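PDB 2JJN: erythromycin C-12 hydroxylase from Saccharopolyspora erythraea, which hydroxylates the macrolactone ring of erythromycin D at C-12 to give erythromycin C, using molecular oxygen, NADPH and one heme b per subunit. Local coordinates for residues 43-46 / 50-53; 222-225 / 229-232; 255-258 / 263-266; 72-75 / 79-82; 386-389 / 395-398. The protein carries 2 engineered substitutions. All blocks are in the same frame, centred on the assembly; numbering follows the deposited sequence. Where two conformers were deposited one is given.

Contact 1 (43-46 / 50-53)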
# COMPACT_ATOMS: atom_id res chain seq x y z
N VAL A 43 18.17 -6.14 -15.01
CA VAL A 43 18.72 -6.20 -13.62
C VAL A 43 19.80 -5.15 -13.56
O VAL A 43 20.83 -5.30 -14.23
CB VAL A 43 19.27 -7.60 -13.30
CG1 VAL A 43 19.83 -7.64 -11.88
CG2 VAL A 43 18.18 -8.65 -13.48
N TRP A 44 19.59 -4.11 -12.75
CA TRP A 44 20.39 -2.90 -12.87
C TRP A 44 20.92 -2.50 -11.48
O TRP A 44 20.19 -2.57 -10.49
CB TRP A 44 19.50 -1.75 -13.39
CG TRP A 44 20.19 -0.44 -13.44
CD1 TRP A 44 21.30 -0.12 -14.18
CD2 TRP A 44 19.79 0.75 -12.76
NE1 TRP A 44 21.64 1.21 -13.95
CE2 TRP A 44 20.72 1.77 -13.10
CE3 TRP A 44 18.75 1.05 -11.88
CZ2 TRP A 44 20.61 3.09 -12.57
CZ3 TRP A 44 18.65 2.34 -11.35
CH2 TRP A 44 19.59 3.34 -11.69
N GLN A 45 22.18 -2.07 -11.41
CA GLN A 45 22.79 -1.69 -10.15
C GLN A 45 22.96 -0.19 -10.18
O GLN A 45 23.57 0.36 -11.10
CB GLN A 45 24.19 -2.33 -10.10
CG GLN A 45 24.95 -2.01 -8.81
CD GLN A 45 26.39 -2.52 -8.84
OE1 GLN A 45 27.03 -2.80 -7.77
NE2 GLN A 45 26.92 -2.65 -10.01
N ASP A 46 22.38 0.50 -9.20
CA ASP A 46 22.45 1.96 -9.12
C ASP A 46 23.70 2.49 -8.42
O ASP A 46 24.57 1.72 -7.99
CB ASP A 46 21.14 2.57 -8.58
CG ASP A 46 20.95 2.40 -7.08
OD1 ASP A 46 21.96 2.15 -6.36
OD2 ASP A 46 19.77 2.57 -6.67
N VAL A 50 22.53 -0.41 -4.96
CA VAL A 50 21.21 -1.05 -4.80
C VAL A 50 20.80 -1.59 -6.16
O VAL A 50 20.97 -0.92 -7.17
CB VAL A 50 20.16 -0.03 -4.31
CG1 VAL A 50 18.80 -0.69 -4.25
CG2 VAL A 50 20.54 0.46 -2.93
N TRP A 51 20.26 -2.80 -6.18
CA TRP A 51 19.94 -3.46 -7.44
C TRP A 51 18.46 -3.36 -7.67
O TRP A 51 17.65 -3.09 -6.71
CB TRP A 51 20.34 -4.94 -7.33
CG TRP A 51 21.85 -5.08 -7.33
CD1 TRP A 51 22.71 -4.82 -6.28
CD2 TRP A 51 22.67 -5.46 -8.43
NE1 TRP A 51 24.01 -5.04 -6.67
CE2 TRP A 51 24.02 -5.44 -7.98
CE3 TRP A 51 22.39 -5.82 -9.77
CZ2 TRP A 51 25.10 -5.78 -8.81
CZ3 TRP A 51 23.47 -6.18 -10.59
CH2 TRP A 51 24.80 -6.18 -10.10
N HIS A 52 18.09 -3.40 -8.93
CA HIS A 52 16.70 -3.19 -9.30
C HIS A 52 16.33 -4.26 -10.33
O HIS A 52 17.09 -4.50 -11.29
CB HIS A 52 16.58 -1.83 -10.00
CG HIS A 52 16.87 -0.70 -9.08
ND1 HIS A 52 15.88 0.00 -8.43
CD2 HIS A 52 18.05 -0.17 -8.68
CE1 HIS A 52 16.44 0.93 -7.66
NE2 HIS A 52 17.76 0.86 -7.81
N VAL A 53 15.13 -4.83 -10.16
CA VAL A 53 14.69 -5.94 -10.99
C VAL A 53 13.39 -5.51 -11.67
O VAL A 53 12.44 -5.10 -11.00
CB VAL A 53 14.50 -7.18 -10.12
CG1 VAL A 53 13.88 -8.30 -10.94
CG2 VAL A 53 15.89 -7.61 -9.60
O HOH W 1 25.96 -3.57 -5.12
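Over one face of the Trp51 indole lies the aliphatic part of Gln45: CB of Gln45 is 3.6 Å from the centroid of the six-membered ring of Trp51 and only 4° off its normal, a CH-pi contact. Gln45 runs extended across that face, its amide plane 24° from the ring plane, and one water bridges Gln45 OE1 and Trp51 NE1. Near the ring plane, Val43 CG1 meets the edge of Trp51 at CE3 (3.8 Å). On the other side of the sheet the His52 ring has Trp44 CZ3 over one face, the two rings oblique with planes 38° apart. At the His52 edge, NE2 donates to Asp46 OD2 (2.9 Å), almost straight and in the imidazole plane but from above the carboxylate plane. With His52 ND1 bonded to Trp315 NE1, both ring nitrogens are engaged and the ring's rotation is fixed. Asp46 OD1 accepts from Val50 N (3.0 Å) and Tyr48 N, tying the turn together. Trp44 and His52 exchange two backbone bonds (Trp44 N to His52 O 2.9 Å, His52 N to Trp44 O 2.7 Å), and Asp46 N donates to Val50 O. This is an antiparallel beta hairpin at the edge of the mixed sheet of a cytochrome P450.

Contact 2 (222-225 / 229-232)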
# COMPACT_ATOMS: atom_id res chain seq x y z
N ASP A 222 0.61 -22.46 18.67
CA ASP A 222 1.78 -23.26 19.01
C ASP A 222 2.54 -22.70 20.20
O ASP A 222 3.77 -22.80 20.27
CB ASP A 222 2.69 -23.39 17.80
CG ASP A 222 2.00 -24.09 16.63
OD1 ASP A 222 1.10 -24.92 16.89
OD2 ASP A 222 2.34 -23.78 15.47
N GLY A 223 1.80 -22.14 21.16
CA GLY A 223 2.43 -21.59 22.36
C GLY A 223 3.09 -20.24 22.16
O GLY A 223 3.65 -19.68 23.11
N ARG A 224 3.03 -19.70 20.94
CA ARG A 224 3.63 -18.39 20.66
C ARG A 224 2.59 -17.30 20.90
O ARG A 224 1.51 -17.35 20.32
CB ARG A 224 4.12 -18.33 19.21
CG ARG A 224 4.77 -17.00 18.78
CD ARG A 224 6.03 -16.70 19.58
NE ARG A 224 6.91 -15.75 18.89
CZ ARG A 224 6.87 -14.44 19.06
NH1 ARG A 224 5.99 -13.91 19.89
NH2 ARG A 224 7.72 -13.66 18.40
N ALA A 225 2.88 -16.34 21.79
CA ALA A 225 1.99 -15.23 22.00
C ALA A 225 2.81 -13.96 21.81
O ALA A 225 4.06 -13.98 21.92
CB ALA A 225 1.36 -15.29 23.44
N GLU A 229 5.20 -5.13 23.01
CA GLU A 229 6.09 -4.57 21.97
C GLU A 229 5.72 -5.14 20.59
O GLU A 229 5.51 -4.39 19.63
CB GLU A 229 7.53 -4.91 22.31
CG GLU A 229 8.47 -4.36 21.24
CD GLU A 229 9.95 -4.55 21.57
OE1 GLU A 229 10.31 -5.41 22.41
OE2 GLU A 229 10.75 -3.81 20.92
N GLU A 230 5.67 -6.46 20.48
CA GLU A 230 5.34 -7.09 19.19
C GLU A 230 3.94 -6.72 18.73
O GLU A 230 3.72 -6.42 17.55
CB GLU A 230 5.40 -8.62 19.33
CG GLU A 230 6.82 -9.13 19.53
CD GLU A 230 6.88 -10.60 19.82
OE1 GLU A 230 7.69 -11.30 19.15
OE2 GLU A 230 6.16 -11.06 20.74
N ALA A 231 2.96 -6.76 19.63
CA ALA A 231 1.59 -6.40 19.24
C ALA A 231 1.51 -4.95 18.78
O ALA A 231 0.79 -4.62 17.86
CB ALA A 231 0.61 -6.68 20.40
N ALA A 232 2.24 -4.08 19.48
CA ALA A 232 2.24 -2.65 19.14
C ALA A 232 2.91 -2.40 17.80
O ALA A 232 2.40 -1.59 16.98
CB ALA A 232 2.96 -1.86 20.25
O HOH W 2 7.11 -12.61 22.73
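A two-pronged salt bridge joins the loop that follows helix 212-218 to the first turn of helix 228-259, with Arg224 supplying the guanidinium and Glu230 the carboxylate. The side chains approach from opposite directions and their flat ends meet edge on, the planes 16° apart. Arg224 NH1 donates to Glu230 OE2 over 3.0 Å, with an N-H...O angle of 164°; this oxygen is met on its syn side, 25° out of the carboxylate plane. The second prong, Arg224 NH2 to Glu230 OE1, is modelled at 2.5 Å, a very short separation whose exact value is best treated as doubtful. Helix 228-259 is the long central helix of the P450 fold, and this contact lies near its N-terminal end, where Asp227 OD1 accepts from Glu230 N. Glu230 points toward the loop, its chain extended beyond CG, while Arg224 CG is anti to the backbone N and the chain then bends at the next bond, bringing the guanidinium across. Arg224 NH1 also makes a weak bond to Ala225 O (2.8 Å), so the same nitrogen faces both the carboxylate and its own loop. A water donates to Glu230 OE2 (2.7 Å) and, weakly, to Ala225 O, adding a second link between the loop and the acid. Arg224 NH2 has a further, long and weak ion pair with Glu94 OE1, while Pro84 packs against the Glu230 side chain.

Contact 3 (255-258 / 263-266)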
# COMPACT_ATOMS: atom_id res chain seq x y z
N ARG A 255 -8.48 9.00 -10.54
CA ARG A 255 -7.65 9.51 -11.64
C ARG A 255 -7.73 8.66 -12.91
O ARG A 255 -7.84 9.19 -14.05
CB ARG A 255 -6.18 9.60 -11.21
CG ARG A 255 -5.80 10.76 -10.40
CD ARG A 255 -4.27 11.00 -10.73
NE ARG A 255 -3.49 9.94 -10.09
CZ ARG A 255 -2.28 9.49 -10.46
NH1 ARG A 255 -1.68 9.89 -11.59
NH2 ARG A 255 -1.70 8.56 -9.68
N THR A 256 -7.74 7.33 -12.70
CA THR A 256 -7.74 6.42 -13.86
C THR A 256 -9.10 6.42 -14.57
O THR A 256 -9.18 6.44 -15.81
CB THR A 256 -7.31 5.06 -13.44
OG1 THR A 256 -6.03 5.13 -12.77
CG2 THR A 256 -7.13 4.16 -14.66
N LEU A 257 -10.18 6.38 -13.77
CA LEU A 257 -11.49 6.50 -14.38
C LEU A 257 -11.68 7.83 -15.09
O LEU A 257 -12.35 7.87 -16.13
CB LEU A 257 -12.59 6.31 -13.33
CG LEU A 257 -12.65 4.94 -12.71
CD1 LEU A 257 -13.70 4.90 -11.55
CD2 LEU A 257 -13.06 3.91 -13.80
N ASP A 258 -11.09 8.92 -14.56
CA ASP A 258 -11.25 10.21 -15.23
C ASP A 258 -10.56 10.17 -16.61
O ASP A 258 -10.96 10.91 -17.52
CB ASP A 258 -10.57 11.24 -14.32
CG ASP A 258 -10.84 12.70 -14.73
OD1 ASP A 258 -11.94 12.98 -15.29
OD2 ASP A 258 -9.94 13.52 -14.45
N HIS A 263 -16.16 4.37 -18.21
CA HIS A 263 -16.37 3.39 -17.15
C HIS A 263 -17.26 3.89 -16.03
O HIS A 263 -17.84 3.07 -15.32
CB HIS A 263 -15.04 2.89 -16.55
CG HIS A 263 -14.27 2.04 -17.50
ND1 HIS A 263 -14.55 0.70 -17.71
CD2 HIS A 263 -13.24 2.34 -18.32
CE1 HIS A 263 -13.74 0.22 -18.63
NE2 HIS A 263 -12.92 1.19 -19.01
N TRP A 264 -17.36 5.20 -15.86
CA TRP A 264 -18.27 5.69 -14.82
C TRP A 264 -19.70 5.23 -15.08
O TRP A 264 -20.36 4.73 -14.17
CB TRP A 264 -18.24 7.22 -14.74
CG TRP A 264 -17.00 7.83 -14.25
CD1 TRP A 264 -16.14 8.60 -14.97
CD2 TRP A 264 -16.52 7.84 -12.88
NE1 TRP A 264 -15.13 9.10 -14.14
CE2 TRP A 264 -15.33 8.63 -12.86
CE3 TRP A 264 -16.98 7.27 -11.68
CZ2 TRP A 264 -14.60 8.88 -11.71
CZ3 TRP A 264 -16.23 7.53 -10.49
CH2 TRP A 264 -15.07 8.35 -10.52
N ASP A 265 -20.20 5.44 -16.31
CA ASP A 265 -21.58 5.04 -16.58
C ASP A 265 -21.73 3.52 -16.56
O ASP A 265 -22.77 2.99 -16.14
CB ASP A 265 -22.05 5.62 -17.92
CG ASP A 265 -22.49 7.08 -17.83
OD1 ASP A 265 -22.57 7.67 -16.72
OD2 ASP A 265 -22.82 7.64 -18.90
N ALA A 266 -20.69 2.83 -17.00
CA ALA A 266 -20.75 1.34 -17.01
C ALA A 266 -20.94 0.79 -15.60
O ALA A 266 -21.76 -0.12 -15.34
CB ALA A 266 -19.54 0.79 -17.65
O HOH W 3 -14.28 11.70 -15.11
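Leu257 lies across one face of the Trp264 indole, the two side chains at an oblique angle to each other. Its CB sits above the rim of the ring, 3.6 Å from Trp264 CE2, while its CD1 stands over the six-membered ring, 3.8 Å from the centroid and 12° off the normal, a CH-pi contact. The other methyl turns to His263: Leu257 CD2 touches His263 CB at 3.5 Å, and these two side chains cross at about a right angle. CG of Trp264 is anti to its carbonyl carbon (chi1 -69°); although its CB points neither to nor from 255-258, the indole end comes back over Leu257. The contact joins the C-terminal end of the long central helix of the P450 fold, 228-259, to the short helix 262-269 that follows it, probably the J helix. Leu367 of helix 356-374 touches both Leu257 and Trp264, and His263 meets Phe332 edge-to-face. The polar edge of the indole is bridged by water: Trp264 NE1 donates to a molecule at 2.9 Å, which in turn donates to Asp258 OD1 at 2.7 Å. Asp258 is also held by the strand after helix 356-374, OD1 by Thr378 OG1 and OD2 by Val379 N.

Contact 4 (72-75 / 79-82)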
# COMPACT_ATOMS: atom_id res chain seq x y z
N ASP A 72 14.53 -8.60 5.72
CA ASP A 72 15.10 -7.83 6.81
C ASP A 72 16.04 -6.78 6.21
O ASP A 72 17.13 -7.14 5.77
CB ASP A 72 15.82 -8.80 7.73
CG ASP A 72 16.45 -8.12 8.95
OD1 ASP A 72 17.11 -8.85 9.69
OD2 ASP A 72 16.29 -6.90 9.08
N PRO A 73 15.63 -5.49 6.17
CA PRO A 73 16.51 -4.51 5.50
C PRO A 73 17.71 -4.17 6.35
O PRO A 73 18.68 -3.60 5.80
CB PRO A 73 15.66 -3.24 5.39
CG PRO A 73 14.62 -3.36 6.47
CD PRO A 73 14.41 -4.85 6.72
N THR A 74 17.65 -4.51 7.64
CA THR A 74 18.65 -4.07 8.62
C THR A 74 19.98 -4.79 8.37
O THR A 74 21.04 -4.30 8.78
CB THR A 74 18.19 -4.25 10.14
OG1 THR A 74 18.19 -5.63 10.55
CG2 THR A 74 16.80 -3.65 10.39
N ARG A 75 19.90 -5.91 7.66
CA ARG A 75 21.08 -6.67 7.28
C ARG A 75 22.14 -5.79 6.58
O ARG A 75 23.36 -6.01 6.73
CB ARG A 75 20.68 -7.85 6.38
CG ARG A 75 19.81 -8.92 7.09
CD ARG A 75 19.51 -10.17 6.20
NE ARG A 75 20.74 -10.93 5.91
CZ ARG A 75 20.99 -12.17 6.33
NH1 ARG A 75 20.12 -12.85 7.08
NH2 ARG A 75 22.14 -12.76 5.99
N GLY A 79 24.45 -0.56 11.87
CA GLY A 79 23.96 -0.27 13.21
C GLY A 79 22.50 -0.62 13.47
O GLY A 79 22.05 -0.61 14.63
N ALA A 80 21.74 -0.95 12.42
CA ALA A 80 20.30 -1.20 12.59
C ALA A 80 20.05 -2.62 13.04
O ALA A 80 20.85 -3.50 12.74
CB ALA A 80 19.53 -0.88 11.30
N SER A 81 18.98 -2.82 13.80
CA SER A 81 18.58 -4.17 14.20
C SER A 81 17.08 -4.39 13.97
O SER A 81 16.34 -3.40 13.81
CB SER A 81 18.97 -4.43 15.65
OG SER A 81 19.25 -5.80 15.83
N PRO A 82 16.64 -5.66 13.93
CA PRO A 82 15.23 -6.01 13.65
C PRO A 82 14.27 -5.44 14.70
O PRO A 82 14.65 -5.34 15.88
CB PRO A 82 15.22 -7.54 13.76
CG PRO A 82 16.61 -7.97 13.54
CD PRO A 82 17.47 -6.87 14.10
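Asp72 OD2 is gripped twice by Thr74, a residue whose side chain packs on the segment 79-82: Thr74 OG1 donates to it over 2.7 Å and Thr74 N over 3.1 Å. The backbone bond, reaching two residues on, makes this an Asx turn. Both donors come from the same face of the carboxylate, the hydroxyl on the syn side, 20° out of the plane, and the backbone N from well above it. A chi1 of 73° sets OG1 between the backbone N and the carbonyl carbon of Thr74, which is how one residue can offer both groups to a single oxygen. The turn opens a 3-10 segment at 74-75, in the loop between strand 69-70 and helix 94-105. Thr294 OG1 and Ser70 OG bond the backbone O and N of Asp72. The side chain of Thr74 comes within about 5 Å of that of Glu89, a substrate-binding residue, which suggests that this surface loop borders the substrate site. Across to 79-82 the contacts are van der Waals in range. Thr74 CB meets Ala80 CB at 3.8 Å, and Thr74 OG1 lies 3.8 Å from Pro82 CD. The nearest approach is Thr74 CG2 to Ser81 O, at 3.5 Å.

Contact 5 (386-389 / 395-398). With SO4 (sulfate ion), chain C.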
# COMPACT_ATOMS: atom_id res chain seq x y z
N LEU A 386 -1.34 18.38 -10.43
CA LEU A 386 -1.34 17.63 -9.18
C LEU A 386 0.03 17.55 -8.56
O LEU A 386 1.04 17.55 -9.27
CB LEU A 386 -1.88 16.22 -9.43
CG LEU A 386 -3.32 16.20 -9.93
CD1 LEU A 386 -3.66 14.78 -10.38
CD2 LEU A 386 -4.25 16.59 -8.83
N ARG A 387 0.03 17.44 -7.23
CA ARG A 387 1.23 17.23 -6.47
C ARG A 387 1.42 15.73 -6.26
O ARG A 387 0.83 15.14 -5.38
CB ARG A 387 1.14 17.92 -5.12
CG ARG A 387 1.64 19.37 -5.09
CD ARG A 387 0.51 20.37 -4.97
NE ARG A 387 -0.36 20.14 -3.82
CZ ARG A 387 -1.08 21.09 -3.22
NH1 ARG A 387 -1.02 22.35 -3.67
NH2 ARG A 387 -1.84 20.80 -2.19
N HIS A 388 2.25 15.13 -7.10
CA HIS A 388 2.55 13.69 -6.99
C HIS A 388 3.54 13.44 -5.89
O HIS A 388 4.43 14.28 -5.61
CB HIS A 388 3.17 13.21 -8.30
CG HIS A 388 2.21 13.10 -9.42
ND1 HIS A 388 1.93 11.90 -10.04
CD2 HIS A 388 1.45 14.03 -10.04
CE1 HIS A 388 1.06 12.10 -11.01
NE2 HIS A 388 0.74 13.38 -11.02
N PHE A 389 3.40 12.28 -5.23
CA PHE A 389 4.51 11.80 -4.39
C PHE A 389 5.74 11.59 -5.29
O PHE A 389 5.64 11.12 -6.44
CB PHE A 389 4.13 10.49 -3.69
CG PHE A 389 3.11 10.67 -2.61
CD1 PHE A 389 3.47 11.19 -1.37
CD2 PHE A 389 1.78 10.38 -2.82
CE1 PHE A 389 2.53 11.37 -0.39
CE2 PHE A 389 0.81 10.56 -1.82
CZ PHE A 389 1.21 11.10 -0.59
N GLY A 395 1.28 7.92 -6.62
CA GLY A 395 -0.00 8.54 -6.27
C GLY A 395 0.16 10.04 -6.14
O GLY A 395 1.23 10.59 -6.39
N THR A 396 -0.94 10.67 -5.73
CA THR A 396 -0.88 12.11 -5.53
C THR A 396 -1.24 12.46 -4.10
O THR A 396 -2.06 11.81 -3.46
CB THR A 396 -1.77 12.85 -6.52
OG1 THR A 396 -3.12 12.49 -6.31
CG2 THR A 396 -1.36 12.51 -7.98
N ARG A 397 -0.64 13.56 -3.63
CA ARG A 397 -0.83 13.99 -2.26
C ARG A 397 -2.24 14.56 -1.99
O ARG A 397 -2.77 14.43 -0.90
CB ARG A 397 0.19 15.06 -1.90
CG ARG A 397 1.61 14.50 -1.93
CD ARG A 397 2.69 15.56 -2.21
NE ARG A 397 2.63 16.63 -1.23
CZ ARG A 397 3.28 17.79 -1.34
NH1 ARG A 397 4.06 18.03 -2.38
NH2 ARG A 397 3.16 18.71 -0.39
N HIS A 398 -2.77 15.19 -3.03
CA HIS A 398 -4.13 15.68 -3.03
C HIS A 398 -4.76 15.38 -4.34
O HIS A 398 -4.06 15.09 -5.32
CB HIS A 398 -4.09 17.19 -2.78
CG HIS A 398 -3.62 17.49 -1.40
ND1 HIS A 398 -4.41 17.28 -0.30
CD2 HIS A 398 -2.39 17.85 -0.93
CE1 HIS A 398 -3.71 17.53 0.80
NE2 HIS A 398 -2.49 17.90 0.44
S SO4 C . -1.07 15.84 -13.51
O1 SO4 C . -1.76 17.05 -13.09
O2 SO4 C . -0.07 15.53 -12.51
O3 SO4 C . -0.43 16.04 -14.80
O4 SO4 C . -2.01 14.72 -13.68
O HOH W 4 -2.34 17.31 -5.67
O HOH W 5 4.00 9.02 -6.89
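Two backbone hydrogen bonds tie these segments together around His388 and Thr396, whose CA atoms are 4.0 Å apart. Arg397 N donates to Arg387 O (2.8 Å, N-H...O 173°), nearly in line with the carbonyl, whereas Phe389 N reaches Gly395 O (3.0 Å) tilted 31° from the carbonyl plane. Waters add two further links, one from Arg387 N to His398 O and one from Gly395 N to Phe389 O.

CH-pi contacts cover two rings. Thr396 CG2 sits over the centre of the His388 ring, 3.7 Å from its centroid and 4° off the normal; being anti to the carbonyl carbon, this methyl turns to the imidazole face while OG1 turns to His398 O. Arg397 CG lies over one face of Phe389 nearer the rim, at 3.7 Å from the centroid, and from CG the chain leads away from the ring.

The remaining polar bonds are made by side chains and the sulfate. Thr396 OG1 donates to His398 O from above the carbonyl plane, and His398 ND1 pairs with Asp134. A sulfate, probably from the crystallisation liquor, is held by Leu386 N to its O1 (3.0 Å) and by His388 NE2 to its O2 (2.7 Å), the latter more bent; Arg385 and Arg381 also bind it.

The pair lies in the loop between strands 378-379 and 400-402, wedged between helices: Phe389 packs on helix 165-171, and Leu386, His388 and Thr396 rest against Arg255 of helix 228-259.

How the contacts relate
Contact 1 is the most buried, a hairpin at the edge of the mixed sheet, while contact 4 is a surface loop just beyond that sheet's other outermost strand, 69-70. Contacts 2 and 3 sit near the two ends of helix 228-259, their centres about 44 Å apart on opposite sides of the chain's centre: the first is ionic and water-bridged, the second mainly apolar. Contacts 3 and 5 touch through Arg255, whose NH1 is 3.6 Å from His388 CE1. Contacts 1 and 5 both use backbone bonds, regular in the hairpin but limited to a single bridge in the loop; contact 4 relies on packing between its segments.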